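Local coordinates for ATP-dependent protease (Xanthomonas campestris pv. campestris, PDB 7CAY), which resembles the N-terminal substrate-binding domain of Lon peptidase and probably serves in binding protein substrates, at residues His14-Pro19 / Leu167-Arg172. Sequence-based numbering, arbitrary orientation.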
loop_
_atom_site.group_PDB
_atom_site.type_symbol
_atom_site.label_atom_id
_atom_site.label_comp_id
_atom_site.label_asym_id
_atom_site.label_seq_id
_atom_site.Cartn_x
_atom_site.Cartn_y
_atom_site.Cartn_z
ATOM N N HIS A 14 1.697 9.905 4.593
ATOM C CA HIS A 14 2.005 10.891 3.563
ATOM C C HIS A 14 2.621 10.269 2.320
ATOM O O HIS A 14 3.233 10.981 1.514
ATOM C CB HIS A 14 2.935 11.968 4.127
ATOM C CG HIS A 14 2.273 12.875 5.116
ATOM N ND1 HIS A 14 1.540 13.979 4.737
ATOM C CD2 HIS A 14 2.229 12.839 6.468
ATOM C CE1 HIS A 14 1.078 14.587 5.815
ATOM N NE2 HIS A 14 1.480 13.916 6.878
ATOM N N SER A 15 2.467 8.960 2.152
ATOM C CA SER A 15 2.989 8.245 0.999
ATOM C C SER A 15 2.195 6.960 0.846
ATOM O O SER A 15 1.878 6.304 1.840
ATOM C CB SER A 15 4.479 7.939 1.159
ATOM O OG SER A 15 4.707 7.206 2.349
ATOM N N VAL A 16 1.869 6.607 -0.397
ATOM C CA VAL A 16 1.106 5.387 -0.619
ATOM C C VAL A 16 1.998 4.177 -0.358
ATOM O O VAL A 16 3.229 4.227 -0.514
ATOM C CB VAL A 16 0.516 5.346 -2.042
ATOM C CG1 VAL A 16 0.055 6.735 -2.466
ATOM C CG2 VAL A 16 1.512 4.773 -3.036
ATOM N N LEU A 17 1.376 3.088 0.074
ATOM C CA LEU A 17 2.058 1.817 0.265
ATOM C C LEU A 17 1.716 0.907 -0.908
ATOM O O LEU A 17 0.551 0.539 -1.092
ATOM C CB LEU A 17 1.654 1.168 1.588
ATOM C CG LEU A 17 2.306 -0.190 1.849
ATOM C CD1 LEU A 17 3.825 -0.068 1.832
ATOM C CD2 LEU A 17 1.828 -0.763 3.170
ATOM N N LEU A 18 2.716 0.566 -1.700
ATOM C CA LEU A 18 2.467 -0.313 -2.827
ATOM C C LEU A 18 2.397 -1.765 -2.354
ATOM O O LEU A 18 3.006 -2.125 -1.343
ATOM C CB LEU A 18 3.563 -0.159 -3.873
ATOM C CG LEU A 18 3.827 1.275 -4.335
ATOM C CD1 LEU A 18 4.974 1.311 -5.330
ATOM C CD2 LEU A 18 2.574 1.887 -4.934
ATOM N N PRO A 19 1.640 -2.609 -3.055
ATOM C CA PRO A 19 1.567 -4.022 -2.665
ATOM C C PRO A 19 2.935 -4.687 -2.728
ATOM O O PRO A 19 3.718 -4.458 -3.652
ATOM C CB PRO A 19 0.598 -4.622 -3.690
ATOM C CG PRO A 19 -0.230 -3.465 -4.140
ATOM C CD PRO A 19 0.696 -2.287 -4.138
ATOM N N LEU A 167 8.973 8.376 -8.593
ATOM C CA LEU A 167 7.640 8.826 -8.952
ATOM C C LEU A 167 7.059 9.704 -7.853
ATOM O O LEU A 167 7.365 9.539 -6.668
ATOM C CB LEU A 167 6.719 7.634 -9.196
ATOM C CG LEU A 167 7.137 6.595 -10.237
ATOM C CD1 LEU A 167 6.157 5.434 -10.223
ATOM C CD2 LEU A 167 7.218 7.214 -11.623
ATOM N N SER A 168 6.203 10.637 -8.257
ATOM C CA SER A 168 5.491 11.450 -7.286
ATOM C C SER A 168 4.442 10.608 -6.569
ATOM O O SER A 168 3.967 9.592 -7.082
ATOM C CB SER A 168 4.822 12.648 -7.961
ATOM O OG SER A 168 3.624 12.266 -8.615
ATOM N N GLU A 169 4.081 11.045 -5.360
ATOM C CA GLU A 169 3.067 10.324 -4.597
ATOM C C GLU A 169 1.734 10.294 -5.331
ATOM O O GLU A 169 0.966 9.336 -5.184
ATOM C CB GLU A 169 2.904 10.946 -3.210
ATOM C CG GLU A 169 3.978 10.529 -2.227
ATOM C CD GLU A 169 4.359 9.072 -2.384
ATOM O OE1 GLU A 169 5.486 8.798 -2.847
ATOM O OE2 GLU A 169 3.527 8.197 -2.066
ATOM N N GLY A 170 1.444 11.325 -6.124
ATOM C CA GLY A 170 0.258 11.282 -6.960
ATOM C C GLY A 170 0.342 10.202 -8.019
ATOM O O GLY A 170 -0.620 9.459 -8.238
ATOM N N GLN A 171 1.494 10.094 -8.687
ATOM C CA GLN A 171 1.674 9.056 -9.697
ATOM C C GLN A 171 1.577 7.665 -9.084
ATOM O O GLN A 171 1.000 6.752 -9.685
ATOM C CB GLN A 171 3.017 9.242 -10.403
ATOM C CG GLN A 171 3.114 10.525 -11.214
ATOM C CD GLN A 171 4.511 10.778 -11.739
ATOM O OE1 GLN A 171 5.455 10.071 -11.388
ATOM N NE2 GLN A 171 4.650 11.791 -12.586
ATOM N N ARG A 172 2.129 7.483 -7.885
ATOM C CA ARG A 172 2.020 6.189 -7.224
ATOM C C ARG A 172 0.588 5.906 -6.790
ATOM O O ARG A 172 0.169 4.744 -6.755
ATOM C CB ARG A 172 2.975 6.132 -6.031
ATOM C CG ARG A 172 4.381 6.578 -6.378
ATOM C CD ARG A 172 5.418 6.030 -5.416
ATOM N NE ARG A 172 6.764 6.412 -5.833
ATOM C CZ ARG A 172 7.868 5.741 -5.517
ATOM N NH1 ARG A 172 7.791 4.639 -4.784
ATOM N NH2 ARG A 172 9.049 6.168 -5.945
#
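E169 reaches from the first turn of helix 169-177 to the loop that follows strand 6-13, joining the helical part of this Lon N-terminal-type fold to its β-sheet part. The loop residues S15 and V16 lie outside any regular strand, and the carboxylate takes up a backbone N-H there: V16 N donates to E169 OE2 at 2.8 Å, with an N-H...O angle of 149°. CB already points to the loop, and the bend at chi2 (-39°) lays the carboxylate beside S15, E169 CD lying 3.7 Å from S15 CB. Glutamate suits the place, being long enough to reach the loop backbone and ending in an acceptor.

V16, branched at CB, divides its methyls between two helix residues. CG1 sits 3.8 Å from E169 OE2, while CG2 packs 3.6 Å from R172 CB; the valine also touches L173 and L50. R172 offers aliphatic carbon to the valine, and its NH1 is hydrogen-bonded to the backbone O of E163 in helix 154-164. L18 adds a looser contact, its CD2 4.2 Å from R172 O. At the helix start, S168 and Q171 form a capping box, and R172 NE donates to L167 O over 3.3 Å, from above the carbonyl plane.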